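Local structure of Xaa-Pro dipeptidase (Pyrococcus horikoshii, 1WY2) at residues Asn221-Arg226 and Leu291-Trp296; Ala176-Phe181 and Gly214-His219; Ile135-Cys140 and Leu343-Arg348. The protein probably splits dipeptides that carry a C-terminal proline after a nonpolar residue, as a homodimeric metallopeptidase with two metal ions in each subunit. One frame throughout, in Å; residues are numbered along the deposited sequence.

Contact 1 (Asn221-Arg226 and Leu291-Trp296); sequences NSDITR and LEVHEW. With ZN (zinc ion), chain D; ZN (zinc ion), chain E; CAC (cacodylate ion), chain C.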
loop_
_atom_site.group_PDB
_atom_site.type_symbol
_atom_site.label_atom_id
_atom_site.label_comp_id
_atom_site.label_asym_id
_atom_site.label_seq_id
_atom_site.Cartn_x
_atom_site.Cartn_y
_atom_site.Cartn_z
ATOM N N ASN A 221 -12.337 -0.085 -6.906
ATOM C CA ASN A 221 -11.655 1.139 -7.308
ATOM C C ASN A 221 -12.200 1.868 -8.528
ATOM O O ASN A 221 -12.988 1.327 -9.301
ATOM C CB ASN A 221 -10.178 0.814 -7.553
ATOM C CG ASN A 221 -9.465 0.363 -6.291
ATOM O OD1 ASN A 221 -8.972 1.183 -5.521
ATOM N ND2 ASN A 221 -9.419 -0.949 -6.068
ATOM N N SER A 222 -11.757 3.117 -8.674
ATOM C CA SER A 222 -12.115 3.969 -9.806
ATOM C C SER A 222 -10.818 4.677 -10.200
ATOM O O SER A 222 -9.879 4.754 -9.404
ATOM C CB SER A 222 -13.192 4.988 -9.416
ATOM O OG SER A 222 -12.799 5.748 -8.290
ATOM N N ASP A 223 -10.761 5.197 -11.417
ATOM C CA ASP A 223 -9.542 5.837 -11.896
ATOM C C ASP A 223 -9.916 6.822 -12.994
ATOM O O ASP A 223 -10.594 6.456 -13.954
ATOM C CB ASP A 223 -8.613 4.745 -12.441
ATOM C CG ASP A 223 -7.186 5.205 -12.622
ATOM O OD1 ASP A 223 -6.898 6.410 -12.454
ATOM O OD2 ASP A 223 -6.351 4.334 -12.940
ATOM N N ILE A 224 -9.479 8.069 -12.853
ATOM C CA ILE A 224 -9.800 9.089 -13.843
ATOM C C ILE A 224 -8.699 10.145 -13.941
ATOM O O ILE A 224 -8.045 10.458 -12.953
ATOM C CB ILE A 224 -11.142 9.788 -13.478
ATOM C CG1 ILE A 224 -11.552 10.774 -14.571
ATOM C CG2 ILE A 224 -11.004 10.526 -12.149
ATOM C CD1 ILE A 224 -12.878 11.488 -14.291
ATOM N N THR A 225 -8.480 10.664 -15.147
ATOM C CA THR A 225 -7.493 11.719 -15.359
ATOM C C THR A 225 -8.062 12.764 -16.303
ATOM O O THR A 225 -8.598 12.437 -17.361
ATOM C CB THR A 225 -6.174 11.226 -16.020
ATOM O OG1 THR A 225 -5.552 10.223 -15.211
ATOM C CG2 THR A 225 -5.196 12.398 -16.166
ATOM N N ARG A 226 -7.956 14.024 -15.909
ATOM C CA ARG A 226 -8.394 15.122 -16.762
ATOM C C ARG A 226 -7.262 16.135 -16.734
ATOM O O ARG A 226 -6.586 16.292 -15.720
ATOM C CB ARG A 226 -9.678 15.769 -16.235
ATOM C CG ARG A 226 -10.924 14.910 -16.401
ATOM C CD ARG A 226 -11.310 14.741 -17.869
ATOM N NE ARG A 226 -12.492 13.894 -18.010
ATOM C CZ ARG A 226 -12.461 12.565 -18.036
ATOM N NH1 ARG A 226 -11.301 11.916 -17.946
ATOM N NH2 ARG A 226 -13.593 11.882 -18.123
ATOM N N LEU A 291 -10.897 -4.910 -7.689
ATOM C CA LEU A 291 -10.532 -4.914 -6.277
ATOM C C LEU A 291 -9.190 -4.200 -6.104
ATOM O O LEU A 291 -8.842 -3.769 -5.005
ATOM C CB LEU A 291 -10.448 -6.346 -5.748
ATOM C CG LEU A 291 -11.799 -7.040 -5.579
ATOM C CD1 LEU A 291 -11.566 -8.506 -5.243
ATOM C CD2 LEU A 291 -12.607 -6.350 -4.480
ATOM N N GLU A 292 -8.436 -4.097 -7.196
ATOM C CA GLU A 292 -7.153 -3.395 -7.202
ATOM C C GLU A 292 -7.218 -2.349 -8.313
ATOM O O GLU A 292 -7.914 -2.546 -9.307
ATOM C CB GLU A 292 -6.002 -4.373 -7.452
ATOM C CG GLU A 292 -5.740 -5.293 -6.268
ATOM C CD GLU A 292 -4.766 -6.406 -6.587
ATOM O OE1 GLU A 292 -5.138 -7.305 -7.361
ATOM O OE2 GLU A 292 -3.631 -6.382 -6.065
ATOM N N VAL A 293 -6.512 -1.235 -8.154
ATOM C CA VAL A 293 -6.560 -0.203 -9.181
ATOM C C VAL A 293 -5.844 -0.656 -10.454
ATOM O O VAL A 293 -6.192 -0.225 -11.550
ATOM C CB VAL A 293 -5.974 1.138 -8.669
ATOM C CG1 VAL A 293 -4.471 1.072 -8.616
ATOM C CG2 VAL A 293 -6.448 2.280 -9.562
ATOM N N HIS A 294 -4.848 -1.529 -10.302
ATOM C CA HIS A 294 -4.115 -2.084 -11.436
ATOM C C HIS A 294 -4.301 -3.599 -11.462
ATOM O O HIS A 294 -3.744 -4.308 -10.621
ATOM C CB HIS A 294 -2.612 -1.803 -11.335
ATOM C CG HIS A 294 -2.245 -0.365 -11.511
ATOM N ND1 HIS A 294 -1.732 0.401 -10.488
ATOM C CD2 HIS A 294 -2.302 0.443 -12.596
ATOM C CE1 HIS A 294 -1.488 1.620 -10.935
ATOM N NE2 HIS A 294 -1.826 1.672 -12.210
ATOM N N GLU A 295 -5.090 -4.094 -12.410
ATOM C CA GLU A 295 -5.303 -5.532 -12.537
ATOM C C GLU A 295 -5.505 -5.940 -13.995
ATOM O O GLU A 295 -5.290 -5.137 -14.899
ATOM C CB GLU A 295 -6.472 -6.009 -11.653
ATOM C CG GLU A 295 -7.818 -5.321 -11.845
ATOM C CD GLU A 295 -8.871 -5.859 -10.875
ATOM O OE1 GLU A 295 -9.852 -6.486 -11.330
ATOM O OE2 GLU A 295 -8.712 -5.666 -9.653
ATOM N N TRP A 296 -5.892 -7.189 -14.223
ATOM C CA TRP A 296 -6.076 -7.694 -15.582
ATOM C C TRP A 296 -7.232 -7.032 -16.331
ATOM O O TRP A 296 -8.278 -6.754 -15.755
ATOM C CB TRP A 296 -6.324 -9.203 -15.550
ATOM C CG TRP A 296 -5.375 -9.985 -14.694
ATOM C CD1 TRP A 296 -4.134 -10.445 -15.040
ATOM C CD2 TRP A 296 -5.617 -10.446 -13.359
ATOM N NE1 TRP A 296 -3.595 -11.173 -14.002
ATOM C CE2 TRP A 296 -4.486 -11.190 -12.960
ATOM C CE3 TRP A 296 -6.685 -10.305 -12.462
ATOM C CZ2 TRP A 296 -4.389 -11.794 -11.702
ATOM C CZ3 TRP A 296 -6.590 -10.906 -11.207
ATOM C CH2 TRP A 296 -5.449 -11.642 -10.842
HETATM ZN ZN ZN D . -5.309 7.267 -13.338
HETATM ZN ZN ZN E . -5.065 4.401 -14.633
HETATM AS AS CAC C . -2.784 5.306 -12.514
HETATM O O1 CAC C . -3.897 5.791 -13.635
HETATM O O2 CAC C . -1.823 4.215 -13.260
HETATM C C1 CAC C . -1.697 6.731 -11.975
HETATM C C2 CAC C . -3.591 4.399 -11.087
#

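Contact 2 (Ala176-Phe181 and Gly214-His219); sequences AEKPAF and GALYQH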
loop_
_atom_site.group_PDB
_atom_site.type_symbol
_atom_site.label_atom_id
_atom_site.label_comp_id
_atom_site.label_asym_id
_atom_site.label_seq_id
_atom_site.Cartn_x
_atom_site.Cartn_y
_atom_site.Cartn_z
ATOM N N ALA A 176 -16.130 7.280 0.176
ATOM C CA ALA A 176 -14.928 6.518 -0.138
ATOM C C ALA A 176 -14.149 6.141 1.121
ATOM O O ALA A 176 -14.086 6.912 2.078
ATOM C CB ALA A 176 -14.039 7.318 -1.086
ATOM N N GLU A 177 -13.570 4.944 1.121
ATOM C CA GLU A 177 -12.769 4.486 2.251
ATOM C C GLU A 177 -11.535 5.379 2.319
ATOM O O GLU A 177 -11.094 5.788 3.398
ATOM C CB GLU A 177 -12.315 3.041 2.036
ATOM C CG GLU A 177 -13.429 2.027 1.908
ATOM C CD GLU A 177 -12.907 0.662 1.493
ATOM O OE1 GLU A 177 -11.864 0.236 2.037
ATOM O OE2 GLU A 177 -13.539 0.015 0.631
ATOM N N LYS A 178 -10.986 5.665 1.144
ATOM C CA LYS A 178 -9.795 6.489 0.999
ATOM C C LYS A 178 -9.486 6.591 -0.492
ATOM O O LYS A 178 -10.193 6.006 -1.313
ATOM C CB LYS A 178 -8.620 5.838 1.734
ATOM C CG LYS A 178 -8.330 4.411 1.299
ATOM C CD LYS A 178 -7.220 3.798 2.139
ATOM C CE LYS A 178 -6.966 2.353 1.750
ATOM N NZ LYS A 178 -5.893 1.741 2.588
ATOM N N PRO A 179 -8.443 7.351 -0.865
ATOM C CA PRO A 179 -8.115 7.466 -2.292
ATOM C C PRO A 179 -7.644 6.109 -2.811
ATOM O O PRO A 179 -7.043 5.336 -2.067
ATOM C CB PRO A 179 -6.994 8.508 -2.310
ATOM C CG PRO A 179 -7.254 9.326 -1.075
ATOM C CD PRO A 179 -7.614 8.268 -0.063
ATOM N N ALA A 180 -7.910 5.820 -4.082
ATOM C CA ALA A 180 -7.502 4.544 -4.667
ATOM C C ALA A 180 -5.984 4.472 -4.819
ATOM O O ALA A 180 -5.402 3.387 -4.895
ATOM C CB ALA A 180 -8.175 4.353 -6.026
ATOM N N PHE A 181 -5.357 5.642 -4.864
ATOM C CA PHE A 181 -3.911 5.754 -5.002
ATOM C C PHE A 181 -3.530 7.204 -4.719
ATOM O O PHE A 181 -4.400 8.066 -4.651
ATOM C CB PHE A 181 -3.488 5.341 -6.416
ATOM C CG PHE A 181 -4.218 6.071 -7.510
ATOM C CD1 PHE A 181 -3.773 7.310 -7.957
ATOM C CD2 PHE A 181 -5.355 5.516 -8.093
ATOM C CE1 PHE A 181 -4.447 7.986 -8.968
ATOM C CE2 PHE A 181 -6.041 6.187 -9.109
ATOM C CZ PHE A 181 -5.586 7.422 -9.548
ATOM N N GLY A 214 -8.535 8.698 -7.869
ATOM C CA GLY A 214 -9.497 7.615 -7.856
ATOM C C GLY A 214 -9.975 7.360 -6.445
ATOM O O GLY A 214 -9.323 7.752 -5.481
ATOM N N ALA A 215 -11.117 6.701 -6.319
ATOM C CA ALA A 215 -11.653 6.405 -5.005
ATOM C C ALA A 215 -11.778 4.909 -4.778
ATOM O O ALA A 215 -12.114 4.161 -5.697
ATOM C CB ALA A 215 -13.021 7.065 -4.842
ATOM N N LEU A 216 -11.481 4.483 -3.556
ATOM C CA LEU A 216 -11.636 3.087 -3.164
ATOM C C LEU A 216 -12.980 3.175 -2.452
ATOM O O LEU A 216 -13.107 3.885 -1.455
ATOM C CB LEU A 216 -10.542 2.665 -2.181
ATOM C CG LEU A 216 -10.737 1.288 -1.533
ATOM C CD1 LEU A 216 -10.816 0.211 -2.607
ATOM C CD2 LEU A 216 -9.591 1.003 -0.573
ATOM N N TYR A 217 -13.979 2.481 -2.980
ATOM C CA TYR A 217 -15.326 2.523 -2.427
ATOM C C TYR A 217 -15.871 1.115 -2.273
ATOM O O TYR A 217 -15.987 0.374 -3.249
ATOM C CB TYR A 217 -16.228 3.325 -3.367
ATOM C CG TYR A 217 -17.687 3.382 -2.965
ATOM C CD1 TYR A 217 -18.116 4.210 -1.932
ATOM C CD2 TYR A 217 -18.643 2.628 -3.646
ATOM C CE1 TYR A 217 -19.467 4.294 -1.589
ATOM C CE2 TYR A 217 -19.993 2.701 -3.312
ATOM C CZ TYR A 217 -20.397 3.537 -2.285
ATOM O OH TYR A 217 -21.735 3.619 -1.963
ATOM N N GLN A 218 -16.207 0.756 -1.040
ATOM C CA GLN A 218 -16.743 -0.561 -0.755
ATOM C C GLN A 218 -15.936 -1.661 -1.446
ATOM O O GLN A 218 -16.484 -2.546 -2.109
ATOM C CB GLN A 218 -18.228 -0.601 -1.141
ATOM C CG GLN A 218 -19.098 0.165 -0.138
ATOM C CD GLN A 218 -20.536 0.374 -0.587
ATOM O OE1 GLN A 218 -21.154 -0.509 -1.177
ATOM N NE2 GLN A 218 -21.080 1.548 -0.285
ATOM N N HIS A 219 -14.615 -1.566 -1.278
ATOM C CA HIS A 219 -13.646 -2.527 -1.799
ATOM C C HIS A 219 -13.251 -2.431 -3.271
ATOM O O HIS A 219 -12.272 -3.057 -3.687
ATOM C CB HIS A 219 -14.123 -3.949 -1.488
ATOM C CG HIS A 219 -14.211 -4.241 -0.024
ATOM N ND1 HIS A 219 -13.097 -4.410 0.770
ATOM C CD2 HIS A 219 -15.281 -4.358 0.799
ATOM C CE1 HIS A 219 -13.477 -4.618 2.018
ATOM N NE2 HIS A 219 -14.797 -4.593 2.062
HETATM O O HOH W 1 -10.851 -2.499 0.783
HETATM O O HOH W 2 -6.511 9.625 -5.781
#

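Contact 3 (Ile135-Cys140 and Leu343-Arg348); sequences IIEKAC and LTKTER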
loop_
_atom_site.group_PDB
_atom_site.type_symbol
_atom_site.label_atom_id
_atom_site.label_comp_id
_atom_site.label_asym_id
_atom_site.label_seq_id
_atom_site.Cartn_x
_atom_site.Cartn_y
_atom_site.Cartn_z
ATOM N N ILE A 135 -20.881 -1.170 -8.024
ATOM C CA ILE A 135 -19.985 -0.617 -7.013
ATOM C C ILE A 135 -18.896 0.216 -7.684
ATOM O O ILE A 135 -18.588 1.323 -7.241
ATOM C CB ILE A 135 -19.317 -1.726 -6.173
ATOM C CG1 ILE A 135 -20.387 -2.614 -5.533
ATOM C CG2 ILE A 135 -18.453 -1.096 -5.080
ATOM C CD1 ILE A 135 -19.823 -3.730 -4.664
ATOM N N ILE A 136 -18.315 -0.316 -8.754
ATOM C CA ILE A 136 -17.268 0.406 -9.471
ATOM C C ILE A 136 -17.832 1.703 -10.056
ATOM O O ILE A 136 -17.179 2.746 -10.018
ATOM C CB ILE A 136 -16.671 -0.456 -10.605
ATOM C CG1 ILE A 136 -15.849 -1.597 -10.002
ATOM C CG2 ILE A 136 -15.809 0.406 -11.523
ATOM C CD1 ILE A 136 -15.551 -2.725 -10.973
ATOM N N GLU A 137 -19.051 1.645 -10.586
ATOM C CA GLU A 137 -19.656 2.842 -11.166
ATOM C C GLU A 137 -19.838 3.924 -10.103
ATOM O O GLU A 137 -19.637 5.108 -10.377
ATOM C CB GLU A 137 -20.996 2.495 -11.830
ATOM C CG GLU A 137 -21.677 3.679 -12.510
ATOM C CD GLU A 137 -22.461 3.278 -13.749
ATOM O OE1 GLU A 137 -23.066 2.185 -13.746
ATOM O OE2 GLU A 137 -22.479 4.063 -14.723
ATOM N N LYS A 138 -20.206 3.525 -8.888
ATOM C CA LYS A 138 -20.383 4.498 -7.813
ATOM C C LYS A 138 -19.033 5.104 -7.426
ATOM O O LYS A 138 -18.942 6.295 -7.122
ATOM C CB LYS A 138 -21.031 3.845 -6.585
ATOM C CG LYS A 138 -21.522 4.844 -5.547
ATOM C CD LYS A 138 -22.650 5.696 -6.115
ATOM C CE LYS A 138 -23.242 6.635 -5.075
ATOM N NZ LYS A 138 -24.392 7.390 -5.663
ATOM N N ALA A 139 -17.984 4.286 -7.437
ATOM C CA ALA A 139 -16.650 4.777 -7.104
ATOM C C ALA A 139 -16.246 5.806 -8.156
ATOM O O ALA A 139 -15.581 6.799 -7.855
ATOM C CB ALA A 139 -15.645 3.624 -7.086
ATOM N N CYS A 140 -16.653 5.562 -9.396
ATOM C CA CYS A 140 -16.337 6.475 -10.485
ATOM C C CYS A 140 -17.125 7.771 -10.329
ATOM O O CYS A 140 -16.658 8.840 -10.720
ATOM C CB CYS A 140 -16.651 5.826 -11.838
ATOM S SG CYS A 140 -15.508 4.495 -12.308
ATOM N N LEU A 343 -17.651 4.688 -17.468
ATOM C CA LEU A 343 -18.106 4.705 -16.078
ATOM C C LEU A 343 -17.786 6.060 -15.457
ATOM O O LEU A 343 -18.523 6.548 -14.600
ATOM C CB LEU A 343 -17.464 3.558 -15.290
ATOM C CG LEU A 343 -17.753 2.166 -15.871
ATOM C CD1 LEU A 343 -17.155 1.103 -14.958
ATOM C CD2 LEU A 343 -19.260 1.950 -16.008
ATOM N N THR A 344 -16.674 6.658 -15.884
ATOM C CA THR A 344 -16.309 7.996 -15.436
ATOM C C THR A 344 -16.962 8.862 -16.510
ATOM O O THR A 344 -16.787 8.610 -17.703
ATOM C CB THR A 344 -14.779 8.197 -15.404
ATOM O OG1 THR A 344 -14.191 7.657 -16.593
ATOM C CG2 THR A 344 -14.191 7.513 -14.184
ATOM N N LYS A 345 -17.716 9.873 -16.096
ATOM C CA LYS A 345 -18.456 10.691 -17.056
ATOM C C LYS A 345 -18.087 12.165 -17.188
ATOM O O LYS A 345 -18.710 12.891 -17.963
ATOM C CB LYS A 345 -19.948 10.567 -16.734
ATOM C CG LYS A 345 -20.407 9.118 -16.603
ATOM C CD LYS A 345 -21.799 9.002 -16.003
ATOM C CE LYS A 345 -22.166 7.541 -15.764
ATOM N NZ LYS A 345 -23.514 7.403 -15.132
ATOM N N THR A 346 -17.087 12.615 -16.444
ATOM C CA THR A 346 -16.672 14.013 -16.511
ATOM C C THR A 346 -16.292 14.414 -17.933
ATOM O O THR A 346 -15.704 13.625 -18.672
ATOM C CB THR A 346 -15.468 14.278 -15.588
ATOM O OG1 THR A 346 -15.857 14.068 -14.226
ATOM C CG2 THR A 346 -14.972 15.708 -15.752
ATOM N N GLU A 347 -16.629 15.645 -18.315
ATOM C CA GLU A 347 -16.302 16.144 -19.650
ATOM C C GLU A 347 -14.806 15.992 -19.909
ATOM O O GLU A 347 -13.989 16.194 -19.014
ATOM C CB GLU A 347 -16.699 17.619 -19.776
ATOM C CG GLU A 347 -16.235 18.287 -21.063
ATOM C CD GLU A 347 -16.851 17.674 -22.307
ATOM O OE1 GLU A 347 -16.094 17.346 -23.246
ATOM O OE2 GLU A 347 -18.092 17.523 -22.350
ATOM N N ARG A 348 -14.452 15.651 -21.143
ATOM C CA ARG A 348 -13.055 15.464 -21.507
ATOM C C ARG A 348 -12.435 16.678 -22.191
ATOM O O ARG A 348 -11.240 16.932 -22.052
ATOM C CB ARG A 348 -12.914 14.232 -22.401
ATOM C CG ARG A 348 -13.110 12.922 -21.657
ATOM C CD ARG A 348 -13.227 11.753 -22.612
ATOM N NE ARG A 348 -14.530 11.716 -23.274
ATOM C CZ ARG A 348 -14.900 10.769 -24.130
ATOM N NH1 ARG A 348 -14.062 9.782 -24.432
ATOM N NH2 ARG A 348 -16.113 10.793 -24.668
#

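Contact 1 (Asn221-Arg226 and Leu291-Trp296)
Val293 and Asp223 meet beside a two-metal centre, where Val293 CG2 packs 4.0 Å from Asp223 OD2 while also touching methyl C2 of a bound cacodylate. The carboxylate of Asp223 bridges the metals, with OD1 on one zinc ion at 2.0 Å and OD2 on the other at 2.1 Å. Cacodylate O1 joins the same two ions, and a second oxygen of the anion, O2, is gripped from the opposite segment: His294 NE2 donates to it over 2.8 Å (157°), with the acceptor at the ring edge and in the ring plane. Val293 turns CG2 toward the site because that methyl lies anti to the backbone N, while CG1 takes the position between N and the carbonyl carbon.

One shell out, Asn221 ND2 lies against the 291-293 backbone, 3.1 Å from Leu291 O, with its principal polar partner in Gly290. Glu295 curls back so that OE2 accepts Glu292 N at 2.9 Å, bracing the loop, and both glutamates are salt-bridged to Arg125.

Asp212, His287, Glu316 and Glu330 complete the metal site, characteristic of M24 metallopeptidases; the enzyme's cofactor is cobalt, though zinc occupies both sites in this crystal. The anion, probably from the crystallisation liquor, is consistent with a pocket in which one oxygen is polarised between two metals and another by the histidine.

Contact 2 (Ala176-Phe181 and Gly214-His219)
Residues Ala176-Phe181 run antiparallel to Gly214-His219, with Pro179 and Ala215 forming a non-hydrogen-bonded pair whose CA atoms are 4.6 Å apart. Leu216 is held twice, its O by Glu177 N and its N by Lys178 O, both nearly straight at the acceptor. Ala180 N donates to Gly214 O over 2.8 Å with an almost linear N-H (174°), yet comes from well above the carbonyl plane.

With CG anti to the carbonyl carbon (chi1 -61°) and the chain extended beyond it, Glu177 passes obliquely across Leu216 to the turn beyond: OE2 accepts His219 N at 2.7 Å, while OE1 lies 3.5 Å from Leu216 CD2 and accepts a hydrogen bond from a water to which His219 ND1 donates weakly. An alanine here removes the carboxylate, which would probably leave His219 N without its mate and the turn freer to shift. Lys178 lies alongside Leu216, its CE 3.8 Å from CD2. Farther along, Phe181 CZ comes within 3.6 Å of Gly214 N, and a water spans Phe181 O and Gly214 N.

Met171 of helix 160-173 covers Ala176, Pro179 and Ala215, and Tyr217 rests on helix 130-153. Lys178 NZ continues to Asp182 of the second subunit, and Phe181 CZ touches Asp223 of strand 220-229, so this part of the sheet links the dimer interface to the metal site.

Contact 3 (Ile135-Cys140 and Leu343-Arg348)
Glu137 sends its CG anti to the backbone N (chi1 -178°) and then bends at chi2 (147°), a course that swings the carboxylate across the end of Leu343 toward Lys345. The two charged side chains cross at about a right angle, and the lysine, extended beyond CG, brings NZ to 3.5 Å from Glu137 OE2. This is a long salt bridge, and the same oxygen has a stronger partner in Lys341, so one carboxylate serves two lysines and is probably stabilised in its ionised form by both.

Away from the charges the contact is mostly apolar. Leu343 spreads its branches over the helix: CD1 lies 3.8 Å from Ile136 CG2, and CD2 is 4.1 Å from Glu137 OE2. Cys140, one turn along from Ile136, completes the bed for the loop. Its SG, set beside the backbone N (chi1 -71°), packs 3.7 Å from Leu343 CB and 3.8 Å from Thr344 CG2, while its own CB comes within 3.4 Å of Leu343 O. Thr344 thus presents its methyl to the cysteine, and its OG1 is bonded to Asp331 and Thr332.

The contact seats the segment after strand 339-342 on helix 130-153, close to the metal-binding strands. Asp144, further along that helix, binds Lys345 N and Thr346 OG1, extending the attachment. Thr332 of strand 325-336 touches both Cys140 and Leu343, and Ser222 of strand 220-229 also rests on Cys140, placing the cysteine where the helix, two strands and the C-terminal segment converge.

In the fold
From the N terminus, residues 135-140 open the widest loop, which contact 3 closes only near the C terminus at 343-348. Both other contacts fall within it, and nothing crosses. Contact 2 comes first, pairing 176-181 with 214-219 across an entirely non-helical excursion; the chain then turns straight into 221-226, and contact 1 closes a loop about half helical at 291-296. Contacts 1 and 2 thus lie in series on adjacent strands, 220-229 and 208-217, joined by Ser222 OG and Ala215 N. Arg226 of contact 1 binds Thr346 O and Glu347 O of contact 3, while Tyr217 of contact 2 packs on helix 130-153. Together they tie that helix, the sheet and the C-terminal segment around the metal centre.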